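Local coordinates for protein oligogalacturonate-specific porin kdgM (Dickeya dadantii, PDB 4FQE) that forms a monomeric beta-barrel channel in the bacterial outer membrane that is specific for the passage of oligogalacturonides and is required for full virulence, at residues V1-R6 with L21-R26; N29-S34 with A64-K69; Y146-E151 with H174-S179. All coordinates share one frame; numbering follows the deposited sequence.

Interaction 1 of 3, residues V1-R6 with L21-R26; sequences VSIDYR and LLISHR. With C8E ((hydroxyethyloxy)tri(ethyloxy)octane), chain G.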
loop_
_atom_site.group_PDB
_atom_site.type_symbol
_atom_site.label_atom_id
_atom_site.label_comp_id
_atom_site.label_asym_id
_atom_site.label_seq_id
_atom_site.Cartn_x
_atom_site.Cartn_y
_atom_site.Cartn_z
ATOM N N VAL A 1 5.399 1.974 15.467
ATOM C CA VAL A 1 5.887 2.855 14.403
ATOM C C VAL A 1 6.816 2.084 13.473
ATOM O O VAL A 1 7.686 1.374 13.932
ATOM C CB VAL A 1 6.670 4.066 14.979
ATOM C CG1 VAL A 1 7.166 4.946 13.848
ATOM C CG2 VAL A 1 5.793 4.886 15.916
ATOM N N SER A 2 6.595 2.220 12.178
ATOM C CA SER A 2 7.492 1.713 11.193
ATOM C C SER A 2 7.912 2.809 10.191
ATOM O O SER A 2 7.224 3.819 9.996
ATOM C CB SER A 2 6.915 0.443 10.553
ATOM O OG SER A 2 5.824 0.734 9.727
ATOM N N ILE A 3 9.106 2.635 9.636
ATOM C CA ILE A 3 9.634 3.498 8.595
ATOM C C ILE A 3 9.996 2.566 7.423
ATOM O O ILE A 3 10.683 1.553 7.601
ATOM C CB ILE A 3 10.875 4.256 9.095
ATOM C CG1 ILE A 3 10.503 5.188 10.250
ATOM C CG2 ILE A 3 11.539 5.062 7.970
ATOM C CD1 ILE A 3 11.704 5.726 11.015
ATOM N N ASP A 4 9.505 2.907 6.246
ATOM C CA ASP A 4 9.570 2.046 5.098
ATOM C C ASP A 4 10.230 2.857 3.998
ATOM O O ASP A 4 9.685 3.848 3.532
ATOM C CB ASP A 4 8.153 1.577 4.710
ATOM C CG ASP A 4 8.150 0.558 3.574
ATOM O OD1 ASP A 4 8.704 0.811 2.498
ATOM O OD2 ASP A 4 7.468 -0.469 3.745
ATOM N N TYR A 5 11.402 2.403 3.579
ATOM C CA TYR A 5 12.050 2.928 2.409
ATOM C C TYR A 5 11.887 1.994 1.212
ATOM O O TYR A 5 11.997 0.778 1.352
ATOM C CB TYR A 5 13.558 3.087 2.650
ATOM C CG TYR A 5 14.284 3.336 1.338
ATOM C CD1 TYR A 5 14.175 4.570 0.689
ATOM C CD2 TYR A 5 14.999 2.327 0.710
ATOM C CE1 TYR A 5 14.815 4.788 -0.525
ATOM C CE2 TYR A 5 15.637 2.531 -0.509
ATOM C CZ TYR A 5 15.534 3.769 -1.114
ATOM O OH TYR A 5 16.173 3.964 -2.314
ATOM N N ARG A 6 11.620 2.565 0.045
ATOM C CA ARG A 6 11.372 1.767 -1.156
ATOM C C ARG A 6 11.948 2.477 -2.384
ATOM O O ARG A 6 11.807 3.695 -2.526
ATOM C CB ARG A 6 9.857 1.503 -1.346
ATOM C CG ARG A 6 9.533 0.502 -2.440
ATOM C CD ARG A 6 8.031 0.226 -2.557
ATOM N NE ARG A 6 7.347 1.345 -3.213
ATOM C CZ ARG A 6 6.029 1.513 -3.278
ATOM N NH1 ARG A 6 5.199 0.637 -2.727
ATOM N NH2 ARG A 6 5.543 2.585 -3.919
ATOM N N LEU A 21 9.862 7.471 1.357
ATOM C CA LEU A 21 10.008 7.125 2.740
ATOM C C LEU A 21 8.649 7.304 3.406
ATOM O O LEU A 21 8.140 8.403 3.394
ATOM C CB LEU A 21 10.993 8.054 3.421
ATOM C CG LEU A 21 11.527 7.486 4.732
ATOM C CD1 LEU A 21 12.570 6.459 4.309
ATOM C CD2 LEU A 21 12.124 8.560 5.668
ATOM N N LEU A 22 8.142 6.234 3.999
ATOM C CA LEU A 22 6.761 6.156 4.537
ATOM C C LEU A 22 6.859 5.769 5.987
ATOM O O LEU A 22 7.384 4.703 6.321
ATOM C CB LEU A 22 5.927 5.129 3.761
ATOM C CG LEU A 22 4.592 4.619 4.362
ATOM C CD1 LEU A 22 3.576 5.745 4.487
ATOM C CD2 LEU A 22 4.057 3.466 3.499
ATOM N N ILE A 23 6.359 6.657 6.851
ATOM C CA ILE A 23 6.363 6.441 8.268
ATOM C C ILE A 23 4.925 6.274 8.723
ATOM O O ILE A 23 4.080 7.088 8.375
ATOM C CB ILE A 23 6.957 7.691 8.979
ATOM C CG1 ILE A 23 8.283 8.099 8.337
ATOM C CG2 ILE A 23 7.153 7.413 10.458
ATOM C CD1 ILE A 23 8.653 9.546 8.735
ATOM N N SER A 24 4.653 5.256 9.524
ATOM C CA SER A 24 3.270 5.016 9.925
ATOM C C SER A 24 3.146 4.328 11.253
ATOM O O SER A 24 4.106 3.749 11.790
ATOM C CB SER A 24 2.558 4.247 8.825
ATOM O OG SER A 24 3.321 3.227 8.341
ATOM N N HIS A 25 1.965 4.435 11.831
ATOM C CA HIS A 25 1.687 3.735 13.065
ATOM C C HIS A 25 0.200 3.436 13.130
ATOM O O HIS A 25 -0.615 4.251 12.671
ATOM C CB HIS A 25 2.176 4.531 14.252
ATOM C CG HIS A 25 1.906 3.877 15.581
ATOM N ND1 HIS A 25 2.644 2.854 16.044
ATOM C CD2 HIS A 25 0.906 4.102 16.529
ATOM C CE1 HIS A 25 2.162 2.445 17.237
ATOM N NE2 HIS A 25 1.109 3.224 17.545
ATOM N N ARG A 26 -0.141 2.249 13.635
ATOM C CA ARG A 26 -1.528 1.898 13.945
ATOM C C ARG A 26 -1.589 1.700 15.446
ATOM O O ARG A 26 -0.835 0.898 16.000
ATOM C CB ARG A 26 -1.916 0.615 13.218
ATOM C CG ARG A 26 -3.277 0.040 13.552
ATOM C CD ARG A 26 -4.418 0.628 12.763
ATOM N NE ARG A 26 -4.250 0.633 11.314
ATOM C CZ ARG A 26 -4.875 1.462 10.478
ATOM N NH1 ARG A 26 -5.721 2.412 10.941
ATOM N NH2 ARG A 26 -4.648 1.374 9.166
HETATM C C1 C8E G . 14.415 5.351 6.242
HETATM C C2 C8E G . 15.204 4.104 5.915
HETATM C C3 C8E G . 14.472 2.817 6.303
HETATM C C4 C8E G . 14.197 2.731 7.801
HETATM C C5 C8E G . 15.468 2.647 8.650
HETATM C C6 C8E G . 15.647 3.836 9.598
HETATM C C7 C8E G . 15.424 3.432 11.051
HETATM C C8 C8E G . 16.113 4.390 12.026
HETATM O O9 C8E G . 16.418 3.753 13.266
HETATM C C10 C8E G . 17.590 2.947 13.142
HETATM C C11 C8E G . 18.008 2.262 14.418
HETATM O O12 C8E G . 18.698 1.046 14.087
HETATM C C13 C8E G . 19.849 1.180 13.215
HETATM C C14 C8E G . 21.150 1.237 13.997
HETATM O O15 C8E G . 22.229 1.472 13.065
HETATM C C16 C8E G . 22.381 2.831 12.654
HETATM C C17 C8E G . 22.376 3.021 11.160
HETATM O O18 C8E G . 22.073 4.394 10.891
HETATM C C19 C8E G . 21.261 4.615 9.749
HETATM C C20 C8E G . 19.911 5.156 10.176
HETATM O O21 C8E G . 19.422 6.031 9.150
HETATM O O HOH W 1 5.733 2.599 7.236
#

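Interaction 2 of 3, residues N29-S34 with A64-K69; sequences NGFGLS and ASYVYK. With C8E ((hydroxyethyloxy)tri(ethyloxy)octane), chain H; OCT (N-octane), chain B; OCT (N-octane), chain C.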
loop_
_atom_site.group_PDB
_atom_site.type_symbol
_atom_site.label_atom_id
_atom_site.label_comp_id
_atom_site.label_asym_id
_atom_site.label_seq_id
_atom_site.Cartn_x
_atom_site.Cartn_y
_atom_site.Cartn_z
ATOM N N ASN A 29 -6.200 1.082 19.542
ATOM C CA ASN A 29 -7.599 1.482 19.355
ATOM C C ASN A 29 -8.097 1.420 17.904
ATOM O O ASN A 29 -9.284 1.642 17.662
ATOM C CB ASN A 29 -7.860 2.902 19.932
ATOM C CG ASN A 29 -6.999 3.985 19.286
ATOM O OD1 ASN A 29 -6.716 3.963 18.089
ATOM N ND2 ASN A 29 -6.561 4.936 20.105
ATOM N N GLY A 30 -7.206 1.189 16.945
ATOM C CA GLY A 30 -7.599 1.107 15.547
ATOM C C GLY A 30 -7.251 2.341 14.727
ATOM O O GLY A 30 -7.277 2.287 13.504
ATOM N N PHE A 31 -6.932 3.454 15.387
ATOM C CA PHE A 31 -6.607 4.692 14.658
ATOM C C PHE A 31 -5.223 4.566 14.043
ATOM O O PHE A 31 -4.316 4.023 14.692
ATOM C CB PHE A 31 -6.633 5.890 15.585
ATOM C CG PHE A 31 -6.412 7.214 14.873
ATOM C CD1 PHE A 31 -5.257 7.949 15.072
ATOM C CD2 PHE A 31 -7.379 7.713 14.004
ATOM C CE1 PHE A 31 -5.067 9.161 14.399
ATOM C CE2 PHE A 31 -7.203 8.928 13.353
ATOM C CZ PHE A 31 -6.053 9.640 13.539
ATOM N N GLY A 32 -5.079 5.020 12.797
ATOM C CA GLY A 32 -3.776 4.946 12.123
ATOM C C GLY A 32 -3.473 6.247 11.441
ATOM O O GLY A 32 -4.403 6.961 11.050
ATOM N N LEU A 33 -2.175 6.518 11.287
ATOM C CA LEU A 33 -1.674 7.744 10.697
ATOM C C LEU A 33 -0.413 7.396 9.951
ATOM O O LEU A 33 0.413 6.667 10.488
ATOM C CB LEU A 33 -1.274 8.724 11.802
ATOM C CG LEU A 33 -1.759 10.159 11.808
ATOM C CD1 LEU A 33 -0.741 10.978 12.593
ATOM C CD2 LEU A 33 -1.986 10.759 10.416
ATOM N N SER A 34 -0.239 7.940 8.759
ATOM C CA SER A 34 1.021 7.781 8.042
ATOM C C SER A 34 1.403 9.067 7.345
ATOM O O SER A 34 0.545 9.901 7.079
ATOM C CB SER A 34 0.923 6.627 7.039
ATOM O OG SER A 34 0.066 6.920 5.958
ATOM N N ALA A 64 -4.955 9.327 7.308
ATOM C CA ALA A 64 -5.559 8.970 8.598
ATOM C C ALA A 64 -6.658 7.935 8.362
ATOM O O ALA A 64 -7.351 7.989 7.363
ATOM C CB ALA A 64 -6.130 10.214 9.280
ATOM N N SER A 65 -6.770 6.952 9.255
ATOM C CA SER A 65 -7.768 5.893 9.135
ATOM C C SER A 65 -8.129 5.300 10.484
ATOM O O SER A 65 -7.426 5.470 11.475
ATOM C CB SER A 65 -7.290 4.747 8.220
ATOM O OG SER A 65 -6.021 4.248 8.644
ATOM N N TYR A 66 -9.255 4.579 10.491
ATOM C CA TYR A 66 -9.653 3.741 11.628
ATOM C C TYR A 66 -9.873 2.315 11.087
ATOM O O TYR A 66 -10.579 2.139 10.101
ATOM C CB TYR A 66 -10.958 4.258 12.264
ATOM C CG TYR A 66 -10.821 4.932 13.622
ATOM C CD1 TYR A 66 -10.984 6.329 13.762
ATOM C CD2 TYR A 66 -10.518 4.194 14.769
ATOM C CE1 TYR A 66 -10.852 6.963 14.996
ATOM C CE2 TYR A 66 -10.353 4.826 16.007
ATOM C CZ TYR A 66 -10.541 6.210 16.118
ATOM O OH TYR A 66 -10.408 6.838 17.338
ATOM N N VAL A 67 -9.321 1.296 11.740
ATOM C CA VAL A 67 -9.735 -0.058 11.435
ATOM C C VAL A 67 -10.750 -0.477 12.485
ATOM O O VAL A 67 -10.449 -0.487 13.672
ATOM C CB VAL A 67 -8.586 -1.081 11.422
ATOM C CG1 VAL A 67 -9.161 -2.463 11.114
ATOM C CG2 VAL A 67 -7.518 -0.739 10.371
ATOM N N TYR A 68 -11.947 -0.808 12.027
ATOM C CA TYR A 68 -13.044 -1.256 12.903
ATOM C C TYR A 68 -13.208 -2.765 12.735
ATOM O O TYR A 68 -13.602 -3.226 11.662
ATOM C CB TYR A 68 -14.335 -0.527 12.513
ATOM C CG TYR A 68 -14.287 1.005 12.735
ATOM C CD1 TYR A 68 -14.244 1.546 14.031
ATOM C CD2 TYR A 68 -14.298 1.904 11.657
ATOM C CE1 TYR A 68 -14.207 2.917 14.241
ATOM C CE2 TYR A 68 -14.258 3.300 11.865
ATOM C CZ TYR A 68 -14.224 3.793 13.152
ATOM O OH TYR A 68 -14.193 5.152 13.381
ATOM N N LYS A 69 -12.896 -3.530 13.776
ATOM C CA LYS A 69 -12.945 -5.000 13.694
ATOM C C LYS A 69 -14.267 -5.510 14.228
ATOM O O LYS A 69 -14.572 -5.322 15.393
ATOM C CB LYS A 69 -11.784 -5.637 14.459
ATOM C CG LYS A 69 -10.420 -5.126 13.999
ATOM C CD LYS A 69 -9.312 -5.858 14.736
ATOM C CE LYS A 69 -7.930 -5.629 14.133
ATOM N NZ LYS A 69 -7.857 -6.071 12.723
HETATM C C1 C8E H . -14.406 5.911 -0.567
HETATM C C2 C8E H . -15.541 6.749 -0.037
HETATM C C3 C8E H . -16.147 6.048 1.168
HETATM C C4 C8E H . -15.137 5.902 2.299
HETATM C C5 C8E H . -15.467 6.783 3.487
HETATM C C6 C8E H . -14.932 8.186 3.248
HETATM C C7 C8E H . -13.669 8.464 4.047
HETATM C C8 C8E H . -13.332 9.954 4.041
HETATM O O9 C8E H . -13.919 10.597 5.176
HETATM C C10 C8E H . -13.691 12.010 5.218
HETATM C C11 C8E H . -13.484 12.449 6.668
HETATM O O12 C8E H . -12.103 12.631 6.976
HETATM C C13 C8E H . -11.778 12.523 8.367
HETATM C C14 C8E H . -11.463 11.070 8.733
HETATM O O15 C8E H . -10.225 10.934 9.447
HETATM C C16 C8E H . -10.243 9.990 10.535
HETATM C C17 C8E H . -10.085 8.545 10.076
HETATM O O18 C8E H . -11.374 7.943 9.891
HETATM C C19 C8E H . -11.712 7.706 8.526
HETATM C C20 C8E H . -13.106 8.233 8.219
HETATM O O21 C8E H . -13.103 9.006 7.014
HETATM C C1 OCT B . 1.612 14.415 9.956
HETATM C C2 OCT B . 1.383 12.926 10.172
HETATM C C3 OCT B . 2.643 12.252 10.725
HETATM C C4 OCT B . 2.551 10.721 10.792
HETATM C C5 OCT B . 3.624 10.110 11.691
HETATM C C6 OCT B . 3.323 8.648 12.033
HETATM C C7 OCT B . 3.656 8.334 13.485
HETATM C C8 OCT B . 2.553 8.815 14.398
HETATM C C1 OCT C . 1.612 14.627 14.431
HETATM C C2 OCT C . 1.990 14.172 15.823
HETATM C C3 OCT C . 1.398 12.801 16.141
HETATM C C4 OCT C . -0.110 12.810 15.897
HETATM C C5 OCT C . -0.828 11.686 16.636
HETATM C C6 OCT C . -2.297 12.041 16.859
HETATM C C7 OCT C . -2.837 11.245 18.029
HETATM C C8 OCT C . -2.866 9.779 17.666
#

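Interaction 3 of 3, residues Y146-E151 with H174-S179; sequences YTIGYE and HNVKLS. With C8E ((hydroxyethyloxy)tri(ethyloxy)octane), chain I.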
loop_
_atom_site.group_PDB
_atom_site.type_symbol
_atom_site.label_atom_id
_atom_site.label_comp_id
_atom_site.label_asym_id
_atom_site.label_seq_id
_atom_site.Cartn_x
_atom_site.Cartn_y
_atom_site.Cartn_z
ATOM N N TYR A 146 7.867 -15.388 6.192
ATOM C CA TYR A 146 7.585 -14.968 4.823
ATOM C C TYR A 146 6.138 -14.577 4.569
ATOM O O TYR A 146 5.197 -15.183 5.111
ATOM C CB TYR A 146 7.945 -16.073 3.848
ATOM C CG TYR A 146 9.391 -16.326 3.767
ATOM C CD1 TYR A 146 10.186 -15.600 2.885
ATOM C CD2 TYR A 146 9.986 -17.282 4.569
ATOM C CE1 TYR A 146 11.542 -15.835 2.803
ATOM C CE2 TYR A 146 11.342 -17.529 4.485
ATOM C CZ TYR A 146 12.115 -16.811 3.599
ATOM O OH TYR A 146 13.461 -17.046 3.513
ATOM N N THR A 147 5.956 -13.579 3.706
ATOM C CA THR A 147 4.643 -13.274 3.186
ATOM C C THR A 147 4.711 -13.134 1.688
ATOM O O THR A 147 5.557 -12.382 1.155
ATOM C CB THR A 147 4.073 -11.980 3.803
ATOM O OG1 THR A 147 4.031 -12.128 5.224
ATOM C CG2 THR A 147 2.674 -11.684 3.265
ATOM N N ILE A 148 3.831 -13.851 0.993
ATOM C CA ILE A 148 3.666 -13.621 -0.452
ATOM C C ILE A 148 2.294 -12.958 -0.649
ATOM O O ILE A 148 1.276 -13.433 -0.107
ATOM C CB ILE A 148 3.835 -14.923 -1.277
ATOM C CG1 ILE A 148 3.820 -14.668 -2.805
ATOM C CG2 ILE A 148 2.754 -15.954 -0.931
ATOM C CD1 ILE A 148 5.141 -14.244 -3.445
ATOM N N GLY A 149 2.268 -11.872 -1.415
ATOM C CA GLY A 149 1.039 -11.123 -1.677
ATOM C C GLY A 149 0.770 -10.890 -3.141
ATOM O O GLY A 149 1.689 -10.505 -3.880
ATOM N N TYR A 150 -0.458 -11.144 -3.584
ATOM C CA TYR A 150 -0.887 -10.797 -4.943
ATOM C C TYR A 150 -1.876 -9.633 -4.815
ATOM O O TYR A 150 -2.728 -9.643 -3.943
ATOM C CB TYR A 150 -1.553 -11.961 -5.669
ATOM C CG TYR A 150 -2.275 -11.565 -6.956
ATOM C CD1 TYR A 150 -3.647 -11.636 -7.049
ATOM C CD2 TYR A 150 -1.576 -11.064 -8.060
ATOM C CE1 TYR A 150 -4.323 -11.249 -8.197
ATOM C CE2 TYR A 150 -2.243 -10.690 -9.220
ATOM C CZ TYR A 150 -3.628 -10.800 -9.279
ATOM O OH TYR A 150 -4.317 -10.458 -10.412
ATOM N N GLU A 151 -1.727 -8.653 -5.686
ATOM C CA GLU A 151 -2.548 -7.443 -5.696
ATOM C C GLU A 151 -2.988 -7.201 -7.126
ATOM O O GLU A 151 -2.173 -7.228 -8.074
ATOM C CB GLU A 151 -1.753 -6.247 -5.194
ATOM C CG GLU A 151 -2.565 -4.955 -5.201
ATOM C CD GLU A 151 -1.810 -3.789 -4.578
ATOM O OE1 GLU A 151 -1.470 -3.878 -3.376
ATOM O OE2 GLU A 151 -1.606 -2.781 -5.294
ATOM N N HIS A 174 -1.192 -5.887 -12.100
ATOM C CA HIS A 174 -0.944 -7.112 -11.350
ATOM C C HIS A 174 0.360 -6.965 -10.616
ATOM O O HIS A 174 1.394 -6.599 -11.219
ATOM C CB HIS A 174 -0.847 -8.281 -12.291
ATOM C CG HIS A 174 -2.102 -8.556 -13.097
ATOM N ND1 HIS A 174 -3.123 -9.286 -12.616
ATOM C CD2 HIS A 174 -2.433 -8.234 -14.410
ATOM C CE1 HIS A 174 -4.096 -9.382 -13.555
ATOM N NE2 HIS A 174 -3.667 -8.744 -14.657
ATOM N N ASN A 175 0.349 -7.209 -9.321
ATOM C CA ASN A 175 1.553 -7.070 -8.533
ATOM C C ASN A 175 1.767 -8.241 -7.590
ATOM O O ASN A 175 0.800 -8.755 -6.980
ATOM C CB ASN A 175 1.514 -5.746 -7.759
ATOM C CG ASN A 175 2.886 -5.297 -7.309
ATOM O OD1 ASN A 175 3.704 -4.860 -8.121
ATOM N ND2 ASN A 175 3.098 -5.284 -6.000
ATOM N N VAL A 176 3.019 -8.699 -7.521
ATOM C CA VAL A 176 3.436 -9.712 -6.555
ATOM C C VAL A 176 4.535 -9.185 -5.629
ATOM O O VAL A 176 5.562 -8.671 -6.074
ATOM C CB VAL A 176 3.952 -10.960 -7.279
ATOM C CG1 VAL A 176 4.309 -12.036 -6.275
ATOM C CG2 VAL A 176 2.926 -11.459 -8.289
ATOM N N LYS A 177 4.324 -9.334 -4.332
ATOM C CA LYS A 177 5.249 -8.831 -3.329
ATOM C C LYS A 177 5.657 -10.009 -2.475
ATOM O O LYS A 177 4.813 -10.850 -2.095
ATOM C CB LYS A 177 4.579 -7.789 -2.432
ATOM C CG LYS A 177 5.452 -7.232 -1.304
ATOM C CD LYS A 177 4.681 -6.191 -0.461
ATOM C CE LYS A 177 5.546 -5.230 0.335
ATOM N NZ LYS A 177 4.756 -4.355 1.293
ATOM N N LEU A 178 6.952 -10.092 -2.190
ATOM C CA LEU A 178 7.465 -11.100 -1.281
ATOM C C LEU A 178 8.254 -10.399 -0.177
ATOM O O LEU A 178 9.192 -9.660 -0.444
ATOM C CB LEU A 178 8.357 -12.084 -2.064
ATOM C CG LEU A 178 9.114 -13.126 -1.248
ATOM C CD1 LEU A 178 8.136 -14.099 -0.574
ATOM C CD2 LEU A 178 10.085 -13.879 -2.141
ATOM N N SER A 179 7.858 -10.615 1.067
ATOM C CA SER A 179 8.509 -9.981 2.192
ATOM C C SER A 179 9.052 -11.048 3.155
ATOM O O SER A 179 8.513 -12.136 3.252
ATOM C CB SER A 179 7.512 -8.995 2.871
ATOM O OG SER A 179 6.691 -9.650 3.799
HETATM C C1 C8E I . -1.745 -17.956 -1.578
HETATM C C2 C8E I . -2.022 -16.971 -2.699
HETATM C C3 C8E I . -1.075 -15.765 -2.698
HETATM C C4 C8E I . 0.135 -15.967 -3.614
HETATM C C5 C8E I . -0.067 -15.444 -5.036
HETATM C C6 C8E I . 1.258 -15.036 -5.682
HETATM C C7 C8E I . 1.371 -15.409 -7.157
HETATM C C8 C8E I . 0.247 -14.779 -7.972
HETATM O O9 C8E I . 0.653 -14.576 -9.329
HETATM C C10 C8E I . -0.363 -13.992 -10.150
HETATM C C11 C8E I . 0.224 -12.736 -10.768
HETATM O O12 C8E I . -0.123 -12.655 -12.145
HETATM C C13 C8E I . 0.791 -11.808 -12.832
HETATM C C14 C8E I . 0.375 -11.718 -14.286
HETATM O O15 C8E I . 1.401 -11.026 -15.008
HETATM C C16 C8E I . 0.850 -10.164 -15.995
HETATM C C17 C8E I . 1.298 -10.612 -17.371
HETATM O O18 C8E I . 1.195 -9.490 -18.251
HETATM C C19 C8E I . 1.669 -9.801 -19.564
HETATM C C20 C8E I . 3.143 -9.430 -19.664
HETATM O O21 C8E I . 3.296 -8.113 -20.212
HETATM O O HOH W 2 6.857 -11.085 5.940
HETATM O O HOH W 3 1.452 -7.432 -4.466
#

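Interaction 1 of 3, residues V1-R6 with L21-R26
L21 meets I3 on the lipid-facing side of the first hairpin of the barrel, its CG 4.0 Å from I3 CG2. I3 and Y5 also touch the octyl tail of a bound detergent, which fits a membrane-facing surface. L22 turns to the pore side opposite D4, and the two exchange backbone bonds; the one from D4 N to L22 O is short (2.8 Å) but bent, 142° at the hydrogen. I23 returns to the lipid side. Its CG1 and that of I3 both stand anti to their carbonyl carbons (chi1 -50° and -63°), which lays the two isoleucines alongside each other, with I23 CG2 4.0 Å from I3 CG1. S24 pairs with S2 through two straighter backbone bonds. At 3.8 Å, S2 OG and S24 OG are too far apart to bond directly; instead each bonds the same water, which also donates to L22 O and so stitches the pore face together. H25 ends the contact: V1 N, the chain terminus, donates to H25 ND1 at 2.9 Å, tilted a little from the imidazole plane. V1 CG2 stands 3.7 Å from the same H25 ND1, the two side chains crossing at about a right angle. On the other edge of strand 2-9 runs strand 205-215, bonded at I3 to Y214 and closing the barrel; strand 31-40 flanks 18-26, and D4 OD1 reaches into the lumen for R20 and Y189.

Interaction 2 of 3, residues N29-S34 with A64-K69
F31 and Y66 face each other as a non-hydrogen-bonded pair in an antiparallel strand pair of the 12-stranded porin barrel, near the short turn that leads into strand 31-40. The tight part is the backbone around G30, G32 and S65. G32 and S65 form a hydrogen-bonded pair, and the bond from G32 N to S65 O is short at 2.7 Å. V67 N then reaches G30 O at 2.9 Å from well above the carbonyl plane, 36° out of it. G30 sits in the turn with a positive phi, readily taken by glycine, and a CB on it would run into V67 O. S65 OG points to the pore side, where R26 bonds both it and G30 O.

The lipid side has one firm contact, F31 on Y66, and thins out beyond it. F31, with CG anti to its backbone N (chi1 -176°), sends one edge toward the face of Y66: F31 CD2 stands 3.7 Å from Y66 CE1, over the rim of that ring, and the centroids of the F31 and Y66 rings are 5.3 Å apart with planes at 60°. F31 CB adds a CH-pi contact over the same tyrosine. Farther along, A64 CB fills in only thinly, 4.3 Å from both F31 CZ and L33 CD2, and bound hydrocarbon takes over. Octane molecules lie against L33 and F31, and a detergent headgroup runs past A64 and S65, as expected of a surface turned to the membrane. At the turn, N29 folds back in an Asx turn: N29 OD1 accepts from F31 N at 2.8 Å, in the carbonyl plane of the amide.

Interaction 3 of 3, residues Y146-E151 with H174-S179
Y150 and H174 make the direct side-chain hydrogen bond across this antiparallel strand pair; the other direct ones join the backbones of 146-151 and 174-179. T147 with S179, G149 with K177 and E151 with N175 each exchange two backbone bonds, six in all, among them G149 N to K177 O at 2.8 Å. They are the hydrogen-bonded pairs of a regular antiparallel ladder within the barrel.

In the side-chain bond, Y150 OH and H174 ND1 lie 2.8 Å apart, and either may be the donor. The two side chains lie side by side, and each ring meets the other at its edge, near the plane. With chi1 at 168° the Y150 side chain extends away from its own N and carries the phenol along the strand toward H174. A detergent tail and its ether chain run past this pair, touching Y150 CE2 and lying over one face of the imidazole.

Apolar contact is made on the same lipid side. I148 CD1 reaches across to V176 CG1 at 3.7 Å, the two side chains crossing at a slant, and also lies 4.1 Å from L178 CB. L178 CD1 in turn touches Y146 CD1 at 4.3 Å.

Waters serve the pore side. One bonds T147 OG1 and S179 OG, bridging the paired hydroxyls; another donates to G149 O and accepts from N175 ND2, so a carbonyl already used in the ladder gains a second partner.

Strand 131-142 flanks 146-151, with E151 OE1 bonded to N137. Strand 186-195 lies along 171-180 on the other side, where N175 bonds E191 and K177 meets Y189 in a cation-pi contact.

All three contacts belong to one closed antiparallel sheet, and each shows its lipid side to bound detergent. Interactions 1 and 2 touch, since strands 18-26 and 31-40 are neighbours: H25 N is probably hydrogen-bonded to L33 O at 3.0 Å, and R26 NH1 probably bonds S65 OG at 3.0 Å. The octane sites lie here too, with F31, L33 and S34 lining them and the side chain of H25 about 4 Å from an octane. Interaction 3 stands apart, its centre about 18 Å from that of interaction 1 and about 23 Å from that of interaction 2. Strand 186-195 still relates it to interaction 1, because Y189 serves both D4 and K177.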